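Local coordinates for protein chaperone CupB2 (Pseudomonas aeruginosa, PDB 3Q48) that probably acts as a periplasmic chaperone in the folding and assembly of fimbrial subunits, at residues F80-A85 against F114-L119; G157-K162 against Y183-A188; Y230-D235 against N240-A245. One frame throughout, in Å; residues are numbered along the deposited sequence.

Contact 1 (F80-A85 against F114-L119); sequences FSVTPA and FWLNIL
Phe-80 meets Phe-114 at the start of both segments, in an edge-to-face aromatic pair: ring centroids 5.0 Å apart, planes turned 71° against each other. The edge belongs to Phe-80. Its CE2 comes down over one face of the Phe-114 ring, displaced toward the rim, so that CE2 of Phe-80 lies 3.5 Å from CD2 and 3.6 Å from CE2 of Phe-114. With chi1 at -57°, CG of Phe-80 stands beside the backbone N and opposite the carbonyl carbon, which aims the ring across at strand 112-121. Phe-39 and Tyr-101 also meet the Phe-80 ring, making this an aromatic cluster.

Two residues on, Val-82 points the same way again, as alternation along a strand requires. Its CG2 touches CD1 of Leu-116 at 4.2 Å, a looser meeting in which one methyl of each residue takes part.

The CA atoms of Val-82 and Leu-116 are 9.0 Å apart, and the side chains meet face to face across the interior of the immunoglobulin-like sandwich of the PapD N-terminal family. By backbone, residues 80-83 bond to strand 93-101 (Ser-81 with Ala-100, Thr-83 with Arg-98) and Ala-85 to Ala-62; Ala-62 and Ile-64 flank Val-82. Because carbon alone meets carbon here, cohesion between the segments rests on dispersion and on the weak electrostatics of a C-H edge against a pi face.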
loop_
_atom_site.group_PDB
_atom_site.type_symbol
_atom_site.label_atom_id
_atom_site.label_comp_id
_atom_site.label_asym_id
_atom_site.label_seq_id
_atom_site.Cartn_x
_atom_site.Cartn_y
_atom_site.Cartn_z
ATOM N N PHE A 80 5.483 -15.089 -3.761
ATOM C CA PHE A 80 4.752 -15.251 -2.512
ATOM C C PHE A 80 3.668 -16.322 -2.647
ATOM O O PHE A 80 3.116 -16.506 -3.718
ATOM C CB PHE A 80 4.186 -13.912 -2.033
ATOM C CG PHE A 80 5.223 -12.857 -1.845
ATOM C CD1 PHE A 80 5.960 -12.810 -0.685
ATOM C CD2 PHE A 80 5.464 -11.916 -2.849
ATOM C CE1 PHE A 80 6.917 -11.866 -0.491
ATOM C CE2 PHE A 80 6.453 -10.937 -2.695
ATOM C CZ PHE A 80 7.186 -10.916 -1.505
ATOM N N SER A 81 3.418 -17.060 -1.573
ATOM C CA SER A 81 2.261 -17.918 -1.486
ATOM C C SER A 81 1.396 -17.464 -0.291
ATOM O O SER A 81 1.890 -16.851 0.626
ATOM C CB SER A 81 2.705 -19.363 -1.330
ATOM O OG SER A 81 3.276 -19.546 -0.037
ATOM N N VAL A 82 0.098 -17.740 -0.331
ATOM C CA VAL A 82 -0.778 -17.470 0.795
ATOM C C VAL A 82 -1.451 -18.761 1.182
ATOM O O VAL A 82 -2.146 -19.384 0.385
ATOM C CB VAL A 82 -1.849 -16.408 0.511
ATOM C CG1 VAL A 82 -2.493 -15.916 1.856
ATOM C CG2 VAL A 82 -1.228 -15.243 -0.166
ATOM N N THR A 83 -1.232 -19.145 2.433
ATOM C CA THR A 83 -1.753 -20.361 3.010
ATOM C C THR A 83 -2.668 -19.953 4.148
ATOM O O THR A 83 -2.285 -19.113 4.947
ATOM C CB THR A 83 -0.564 -21.167 3.582
ATOM O OG1 THR A 83 0.430 -21.259 2.566
ATOM C CG2 THR A 83 -0.968 -22.580 4.012
ATOM N N PRO A 84 -3.887 -20.520 4.211
ATOM C CA PRO A 84 -4.470 -21.344 3.133
ATOM C C PRO A 84 -5.115 -20.426 2.066
ATOM O O PRO A 84 -5.497 -19.288 2.374
ATOM C CB PRO A 84 -5.511 -22.205 3.868
ATOM C CG PRO A 84 -5.850 -21.447 5.115
ATOM C CD PRO A 84 -4.700 -20.546 5.453
ATOM N N ALA A 85 -5.206 -20.898 0.828
ATOM C CA ALA A 85 -5.641 -20.024 -0.278
ATOM C C ALA A 85 -7.139 -19.717 -0.185
ATOM O O ALA A 85 -7.586 -18.698 -0.678
ATOM C CB ALA A 85 -5.291 -20.635 -1.643
ATOM N N PHE A 114 3.776 -5.448 -4.188
ATOM C CA PHE A 114 2.849 -6.518 -4.558
ATOM C C PHE A 114 1.448 -6.245 -3.985
ATOM O O PHE A 114 1.239 -5.289 -3.202
ATOM C CB PHE A 114 3.390 -7.856 -4.087
ATOM C CG PHE A 114 4.669 -8.271 -4.797
ATOM C CD1 PHE A 114 4.615 -9.013 -5.974
ATOM C CD2 PHE A 114 5.907 -7.884 -4.315
ATOM C CE1 PHE A 114 5.779 -9.397 -6.653
ATOM C CE2 PHE A 114 7.121 -8.260 -5.010
ATOM C CZ PHE A 114 7.035 -9.025 -6.164
ATOM N N TRP A 115 0.468 -7.044 -4.380
ATOM C CA TRP A 115 -0.885 -6.750 -3.955
ATOM C C TRP A 115 -1.491 -8.003 -3.390
ATOM O O TRP A 115 -1.412 -9.060 -4.001
ATOM C CB TRP A 115 -1.722 -6.211 -5.119
ATOM C CG TRP A 115 -1.237 -4.876 -5.683
ATOM C CD1 TRP A 115 -0.229 -4.665 -6.639
ATOM C CD2 TRP A 115 -1.703 -3.574 -5.303
ATOM N NE1 TRP A 115 -0.120 -3.321 -6.890
ATOM C CE2 TRP A 115 -1.002 -2.634 -6.083
ATOM C CE3 TRP A 115 -2.685 -3.121 -4.417
ATOM C CZ2 TRP A 115 -1.223 -1.254 -5.966
ATOM C CZ3 TRP A 115 -2.935 -1.753 -4.335
ATOM C CH2 TRP A 115 -2.204 -0.842 -5.106
ATOM N N LEU A 116 -2.038 -7.903 -2.186
ATOM C CA LEU A 116 -2.790 -9.005 -1.609
ATOM C C LEU A 116 -4.239 -8.784 -1.940
ATOM O O LEU A 116 -4.761 -7.669 -1.743
ATOM C CB LEU A 116 -2.615 -9.061 -0.103
ATOM C CG LEU A 116 -3.371 -10.107 0.684
ATOM C CD1 LEU A 116 -3.095 -11.542 0.234
ATOM C CD2 LEU A 116 -2.984 -9.899 2.143
ATOM N N ASN A 117 -4.866 -9.815 -2.521
ATOM C CA ASN A 117 -6.304 -9.772 -2.800
ATOM C C ASN A 117 -7.042 -10.702 -1.808
ATOM O O ASN A 117 -6.549 -11.786 -1.488
ATOM C CB ASN A 117 -6.601 -10.234 -4.195
ATOM C CG ASN A 117 -5.940 -9.415 -5.245
ATOM O OD1 ASN A 117 -6.471 -8.382 -5.662
ATOM N ND2 ASN A 117 -4.799 -9.910 -5.756
ATOM N N ILE A 118 -8.205 -10.275 -1.325
ATOM C CA ILE A 118 -9.053 -11.112 -0.470
ATOM C C ILE A 118 -10.410 -11.056 -1.085
ATOM O O ILE A 118 -10.958 -9.984 -1.259
ATOM C CB ILE A 118 -9.189 -10.576 0.954
ATOM C CG1 ILE A 118 -7.809 -10.451 1.686
ATOM C CG2 ILE A 118 -10.340 -11.327 1.742
ATOM C CD1 ILE A 118 -7.008 -11.722 1.897
ATOM N N LEU A 119 -10.960 -12.209 -1.421
ATOM C CA LEU A 119 -12.288 -12.276 -2.000
ATOM C C LEU A 119 -13.203 -13.083 -1.082
ATOM O O LEU A 119 -12.871 -14.239 -0.670
ATOM C CB LEU A 119 -12.215 -12.925 -3.378
ATOM C CG LEU A 119 -13.480 -12.961 -4.218
ATOM C CD1 LEU A 119 -14.108 -11.597 -4.353
ATOM C CD2 LEU A 119 -13.161 -13.488 -5.594
#

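Contact 2 (G157-K162 against Y183-A188); sequences GKLQWK and YYVSFA
Leu-159 and Trp-161 reach across to Val-185 and Phe-187 in the hydrophobic core of an immunoglobulin-like beta sandwich, the fold of this pilus chaperone's C-terminal part. Strand 160-163 is in a three-stranded sheet and strand 185-194 in a four-stranded one; the CA atoms of Leu-159 and Val-185 are 9.1 Å apart, a separation spanned by side chains.

Leu-159 has its CG opposite the carbonyl carbon (chi1 -58°), and its second torsion is extended at 175°. This sends CD1 straight at the other sheet, where the one methyl serves two partners: it is 3.8 Å from CG1 of Val-185 and 3.7 Å from CZ of Phe-187. Leu-159 and Val-185 approach tip to tip. On the valine, CG1, the branch anti to the backbone N, is the one that meets the leucine.

CB of Trp-161 leaves the strand to one side, and the end of the indole makes up the distance: the far rim of its six-membered ring, CZ2 and CH2, arrives at Phe-187. The two aromatic planes are 71° apart with centroids 5.7 Å apart, an oblique pairing. Tyr-230 meets the same indole, while Val-206 and Val-232 pack on both Val-185 and Phe-187 from the neighbouring strands.

All four touching residues are buried, and every meeting is apolar. On the tryptophan side the approach is in plane: CE1 of Phe-187 sits at the indole edge, 3.8 Å from CH2 of Trp-161.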
loop_
_atom_site.group_PDB
_atom_site.type_symbol
_atom_site.label_atom_id
_atom_site.label_comp_id
_atom_site.label_asym_id
_atom_site.label_seq_id
_atom_site.Cartn_x
_atom_site.Cartn_y
_atom_site.Cartn_z
ATOM N N GLY A 157 9.182 13.038 4.357
ATOM C CA GLY A 157 9.808 14.339 4.538
ATOM C C GLY A 157 10.994 14.679 3.625
ATOM O O GLY A 157 11.599 15.746 3.807
ATOM N N LYS A 158 11.366 13.802 2.679
ATOM C CA LYS A 158 12.455 14.144 1.749
ATOM C C LYS A 158 11.899 14.371 0.349
ATOM O O LYS A 158 12.619 14.582 -0.602
ATOM C CB LYS A 158 13.582 13.083 1.742
ATOM C CG LYS A 158 14.137 12.796 3.121
ATOM C CD LYS A 158 15.145 11.635 3.147
ATOM C CE LYS A 158 15.279 11.134 4.615
ATOM N NZ LYS A 158 16.510 10.348 4.931
ATOM N N LEU A 159 10.597 14.274 0.221
ATOM C CA LEU A 159 9.957 14.545 -1.051
ATOM C C LEU A 159 10.202 16.001 -1.394
ATOM O O LEU A 159 10.218 16.844 -0.510
ATOM C CB LEU A 159 8.461 14.249 -0.936
ATOM C CG LEU A 159 8.235 12.811 -0.519
ATOM C CD1 LEU A 159 6.752 12.575 -0.304
ATOM C CD2 LEU A 159 8.779 11.862 -1.584
ATOM N N GLN A 160 10.452 16.305 -2.648
ATOM C CA GLN A 160 10.566 17.711 -2.996
ATOM C C GLN A 160 9.478 18.077 -3.964
ATOM O O GLN A 160 9.006 17.239 -4.739
ATOM C CB GLN A 160 11.984 18.085 -3.450
ATOM C CG GLN A 160 12.676 17.139 -4.418
ATOM C CD GLN A 160 14.117 16.869 -3.979
ATOM O OE1 GLN A 160 14.491 17.270 -2.865
ATOM N NE2 GLN A 160 14.918 16.178 -4.821
ATOM N N TRP A 161 9.002 19.295 -3.885
ATOM C CA TRP A 161 7.799 19.608 -4.657
ATOM C C TRP A 161 8.042 20.750 -5.612
ATOM O O TRP A 161 8.880 21.587 -5.370
ATOM C CB TRP A 161 6.598 19.894 -3.720
ATOM C CG TRP A 161 6.304 18.727 -2.812
ATOM C CD1 TRP A 161 7.057 18.289 -1.748
ATOM C CD2 TRP A 161 5.193 17.823 -2.918
ATOM N NE1 TRP A 161 6.459 17.190 -1.175
ATOM C CE2 TRP A 161 5.323 16.877 -1.879
ATOM C CE3 TRP A 161 4.115 17.716 -3.807
ATOM C CZ2 TRP A 161 4.417 15.836 -1.694
ATOM C CZ3 TRP A 161 3.196 16.679 -3.622
ATOM C CH2 TRP A 161 3.358 15.751 -2.565
ATOM N N LYS A 162 7.313 20.768 -6.713
ATOM C CA LYS A 162 7.419 21.879 -7.654
ATOM C C LYS A 162 6.188 22.017 -8.558
ATOM O O LYS A 162 5.425 21.038 -8.794
ATOM C CB LYS A 162 8.682 21.743 -8.514
ATOM C CG LYS A 162 8.537 20.821 -9.707
ATOM C CD LYS A 162 9.682 21.037 -10.686
ATOM C CE LYS A 162 9.719 19.837 -11.636
ATOM N NZ LYS A 162 9.899 20.169 -13.107
ATOM N N TYR A 183 11.689 4.096 -0.807
ATOM C CA TYR A 183 10.408 3.645 -0.239
ATOM C C TYR A 183 9.242 4.146 -1.044
ATOM O O TYR A 183 9.271 5.248 -1.566
ATOM C CB TYR A 183 10.242 4.178 1.171
ATOM C CG TYR A 183 11.399 3.893 2.055
ATOM C CD1 TYR A 183 11.496 2.670 2.727
ATOM C CD2 TYR A 183 12.419 4.843 2.228
ATOM C CE1 TYR A 183 12.605 2.366 3.558
ATOM C CE2 TYR A 183 13.522 4.547 3.014
ATOM C CZ TYR A 183 13.603 3.317 3.678
ATOM O OH TYR A 183 14.703 3.064 4.474
ATOM N N TYR A 184 8.184 3.359 -1.116
ATOM C CA TYR A 184 6.924 3.901 -1.594
ATOM C C TYR A 184 6.476 4.919 -0.560
ATOM O O TYR A 184 6.786 4.789 0.652
ATOM C CB TYR A 184 5.876 2.771 -1.792
ATOM C CG TYR A 184 6.198 1.923 -3.029
ATOM C CD1 TYR A 184 5.619 2.213 -4.261
ATOM C CD2 TYR A 184 7.126 0.876 -2.965
ATOM C CE1 TYR A 184 5.964 1.456 -5.411
ATOM C CE2 TYR A 184 7.461 0.129 -4.069
ATOM C CZ TYR A 184 6.889 0.426 -5.293
ATOM O OH TYR A 184 7.249 -0.298 -6.408
ATOM N N VAL A 185 5.785 5.957 -1.011
ATOM C CA VAL A 185 5.178 6.871 -0.081
ATOM C C VAL A 185 3.757 6.956 -0.510
ATOM O O VAL A 185 3.489 7.309 -1.637
ATOM C CB VAL A 185 5.899 8.246 -0.122
ATOM C CG1 VAL A 185 5.127 9.378 0.792
ATOM C CG2 VAL A 185 7.354 8.061 0.292
ATOM N N SER A 186 2.839 6.579 0.359
ATOM C CA SER A 186 1.400 6.624 0.040
ATOM C C SER A 186 0.749 7.846 0.652
ATOM O O SER A 186 0.897 8.081 1.852
ATOM C CB SER A 186 0.694 5.364 0.569
ATOM O OG SER A 186 1.300 4.235 -0.027
ATOM N N PHE A 187 0.043 8.607 -0.168
ATOM C CA PHE A 187 -0.638 9.814 0.282
ATOM C C PHE A 187 -2.131 9.577 0.497
ATOM O O PHE A 187 -2.813 9.129 -0.446
ATOM C CB PHE A 187 -0.515 10.936 -0.756
ATOM C CG PHE A 187 0.889 11.251 -1.156
ATOM C CD1 PHE A 187 1.660 12.135 -0.407
ATOM C CD2 PHE A 187 1.425 10.716 -2.336
ATOM C CE1 PHE A 187 2.974 12.426 -0.792
ATOM C CE2 PHE A 187 2.734 11.021 -2.736
ATOM C CZ PHE A 187 3.505 11.873 -1.967
ATOM N N ALA A 188 -2.646 9.902 1.686
ATOM C CA ALA A 188 -4.090 9.881 1.906
ATOM C C ALA A 188 -4.710 11.149 1.376
ATOM O O ALA A 188 -5.924 11.189 1.100
ATOM C CB ALA A 188 -4.431 9.716 3.401
#

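Contact 3 (Y230-D235 against N240-A245); sequences YEVIND and NTHDRA
Tyr-230 and His-242 are joined first through their backbones. Tyr-230 N donates to His-242 O at 2.8 Å, and His-242 N returns a bond to Tyr-230 O with a more bent N-H...O angle of 141°. A second reciprocal pair links Val-232 and Asn-240: Val-232 N reaches Asn-240 O at 2.9 Å, and Asn-240 N reaches Val-232 O at 3.1 Å. Between these hydrogen-bonded pairs, Glu-231 and Thr-241 form a non-hydrogen-bonded pair. The CA atoms of Glu-231 and Thr-241 are 4.3 Å apart, and CA-H...O contacts run from Thr-241 to Tyr-230 O and from Glu-231 to Asn-240 O.

This ladder defines the antiparallel beta hairpin of strands 227-233 and 239-245. The strand segments 230-233 and 240-245 run at 148° in N-to-C direction, and strand 239-245 is an outermost strand of the four-stranded sheet of the C-terminal immunoglobulin-like domain.

The aromatic contacts lie on the face bearing Tyr-230, Val-232 and His-242. A chi1 of 58° sets the tyrosine ring between its own backbone N and carbonyl carbon and brings one ring face against CB of His-242. That CB makes a CH-pi contact, 3.8 Å from the Tyr-230 ring centroid. CG2 of Val-232 sits at the histidine ring's edge, 4.1 Å from NE2 of His-242. CG of Arg-244 comes to the tyrosine ring's edge, 4.0 Å from Tyr-230 OH, a hydroxyl that is hydrogen-bonded to Ala-156 O.

On the Glu-231 and Thr-241 face, CG of Glu-231 passes CB of Thr-241 at 4.0 Å, while the glutamate's carboxylate forms a salt bridge with Arg-239.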
loop_
_atom_site.group_PDB
_atom_site.type_symbol
_atom_site.label_atom_id
_atom_site.label_comp_id
_atom_site.label_asym_id
_atom_site.label_seq_id
_atom_site.Cartn_x
_atom_site.Cartn_y
_atom_site.Cartn_z
ATOM N N TYR A 230 0.533 17.552 2.938
ATOM C CA TYR A 230 0.231 16.212 2.569
ATOM C C TYR A 230 0.278 15.235 3.726
ATOM O O TYR A 230 1.065 15.416 4.675
ATOM C CB TYR A 230 1.144 15.772 1.416
ATOM C CG TYR A 230 2.645 15.840 1.664
ATOM C CD1 TYR A 230 3.310 14.764 2.221
ATOM C CD2 TYR A 230 3.399 16.983 1.318
ATOM C CE1 TYR A 230 4.709 14.794 2.430
ATOM C CE2 TYR A 230 4.792 17.041 1.542
ATOM C CZ TYR A 230 5.434 15.928 2.097
ATOM O OH TYR A 230 6.796 15.908 2.344
ATOM N N GLU A 231 -0.548 14.183 3.642
ATOM C CA GLU A 231 -0.644 13.199 4.694
ATOM C C GLU A 231 -0.263 11.881 4.121
ATOM O O GLU A 231 -0.765 11.503 3.059
ATOM C CB GLU A 231 -2.073 13.068 5.230
ATOM C CG GLU A 231 -2.590 14.307 5.939
ATOM C CD GLU A 231 -3.939 14.121 6.648
ATOM O OE1 GLU A 231 -4.426 12.974 6.783
ATOM O OE2 GLU A 231 -4.517 15.130 7.090
ATOM N N VAL A 232 0.560 11.133 4.848
ATOM C CA VAL A 232 1.009 9.891 4.354
ATOM C C VAL A 232 0.648 8.761 5.291
ATOM O O VAL A 232 0.593 8.967 6.480
ATOM C CB VAL A 232 2.530 9.964 4.114
ATOM C CG1 VAL A 232 2.829 11.058 3.042
ATOM C CG2 VAL A 232 3.215 10.294 5.355
ATOM N N ILE A 233 0.417 7.568 4.748
ATOM C CA ILE A 233 0.058 6.395 5.502
ATOM C C ILE A 233 1.310 5.626 5.899
ATOM O O ILE A 233 2.108 5.218 5.046
ATOM C CB ILE A 233 -0.902 5.520 4.672
ATOM C CG1 ILE A 233 -2.163 6.315 4.343
ATOM C CG2 ILE A 233 -1.344 4.241 5.449
ATOM C CD1 ILE A 233 -2.833 5.967 3.008
ATOM N N ASN A 234 1.497 5.403 7.195
ATOM C CA ASN A 234 2.651 4.673 7.674
ATOM C C ASN A 234 2.420 3.169 7.545
ATOM O O ASN A 234 1.390 2.756 7.067
ATOM C CB ASN A 234 3.004 5.115 9.119
ATOM C CG ASN A 234 1.917 4.773 10.158
ATOM O OD1 ASN A 234 1.122 3.855 9.986
ATOM N ND2 ASN A 234 1.893 5.526 11.258
ATOM N N ASP A 235 3.375 2.357 8.010
ATOM C CA ASP A 235 3.351 0.880 7.947
ATOM C C ASP A 235 2.138 0.269 8.633
ATOM O O ASP A 235 1.689 -0.811 8.233
ATOM C CB ASP A 235 4.609 0.314 8.631
ATOM C CG ASP A 235 5.865 0.342 7.731
ATOM O OD1 ASP A 235 5.833 0.804 6.547
ATOM O OD2 ASP A 235 6.907 -0.133 8.236
ATOM N N ASN A 240 0.628 10.633 9.057
ATOM C CA ASN A 240 1.474 11.701 9.484
ATOM C C ASN A 240 1.311 12.810 8.453
ATOM O O ASN A 240 1.014 12.514 7.300
ATOM C CB ASN A 240 2.904 11.202 9.499
ATOM C CG ASN A 240 3.109 10.131 10.532
ATOM O OD1 ASN A 240 3.357 10.446 11.683
ATOM N ND2 ASN A 240 2.959 8.861 10.144
ATOM N N THR A 241 1.518 14.071 8.853
ATOM C CA THR A 241 1.366 15.183 7.932
ATOM C C THR A 241 2.612 16.078 7.782
ATOM O O THR A 241 3.425 16.197 8.677
ATOM C CB THR A 241 0.081 16.038 8.285
ATOM O OG1 THR A 241 -0.033 17.159 7.384
ATOM C CG2 THR A 241 0.139 16.500 9.675
ATOM N N HIS A 242 2.722 16.746 6.642
ATOM C CA HIS A 242 3.884 17.538 6.320
ATOM C C HIS A 242 3.419 18.716 5.504
ATOM O O HIS A 242 2.493 18.578 4.679
ATOM C CB HIS A 242 4.879 16.672 5.508
ATOM C CG HIS A 242 5.252 15.397 6.211
ATOM N ND1 HIS A 242 6.146 15.362 7.262
ATOM C CD2 HIS A 242 4.781 14.131 6.076
ATOM C CE1 HIS A 242 6.238 14.124 7.720
ATOM N NE2 HIS A 242 5.413 13.362 7.024
ATOM N N ASP A 243 4.043 19.876 5.759
ATOM C CA ASP A 243 3.936 21.052 4.899
ATOM C C ASP A 243 5.270 21.300 4.167
ATOM O O ASP A 243 6.339 21.155 4.743
ATOM C CB ASP A 243 3.569 22.274 5.744
ATOM C CG ASP A 243 2.087 22.284 6.211
ATOM O OD1 ASP A 243 1.315 21.319 5.934
ATOM O OD2 ASP A 243 1.702 23.282 6.895
ATOM N N ARG A 244 5.227 21.681 2.897
ATOM C CA ARG A 244 6.443 22.105 2.199
ATOM C C ARG A 244 6.132 23.239 1.259
ATOM O O ARG A 244 4.996 23.381 0.855
ATOM C CB ARG A 244 7.031 20.956 1.391
ATOM C CG ARG A 244 7.597 19.803 2.215
ATOM C CD ARG A 244 8.759 20.243 3.076
ATOM N NE ARG A 244 9.358 19.099 3.754
ATOM C CZ ARG A 244 9.054 18.692 4.986
ATOM N NH1 ARG A 244 8.128 19.321 5.717
ATOM N NH2 ARG A 244 9.689 17.658 5.498
ATOM N N ALA A 245 7.132 24.048 0.914
ATOM C CA ALA A 245 7.009 25.044 -0.147
ATOM C C ALA A 245 7.148 24.357 -1.509
ATOM O O ALA A 245 7.815 23.315 -1.617
ATOM C CB ALA A 245 8.073 26.098 0.014
#

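Contacts 2 and 3 are touching parts of one domain, their centres 7 Å apart. Strands 185-194 and 227-233 are sheet neighbours, and two probable hydrogen bonds join them: Ala-188 N to Glu-231 O at 2.8 Å, and Ser-186 O to Ile-233 N at 3.0 Å. Packing adds a third link, Trp-161 NE1 lying 3.2 Å from Tyr-230 CE2, so the hairpin of contact 3 covers part of the core built by contact 2. Contact 1 stands apart in the N-terminal domain, its centre about 28 Å from that of contact 2 and about 29 Å from that of contact 3, on the opposite side of the chain's centre.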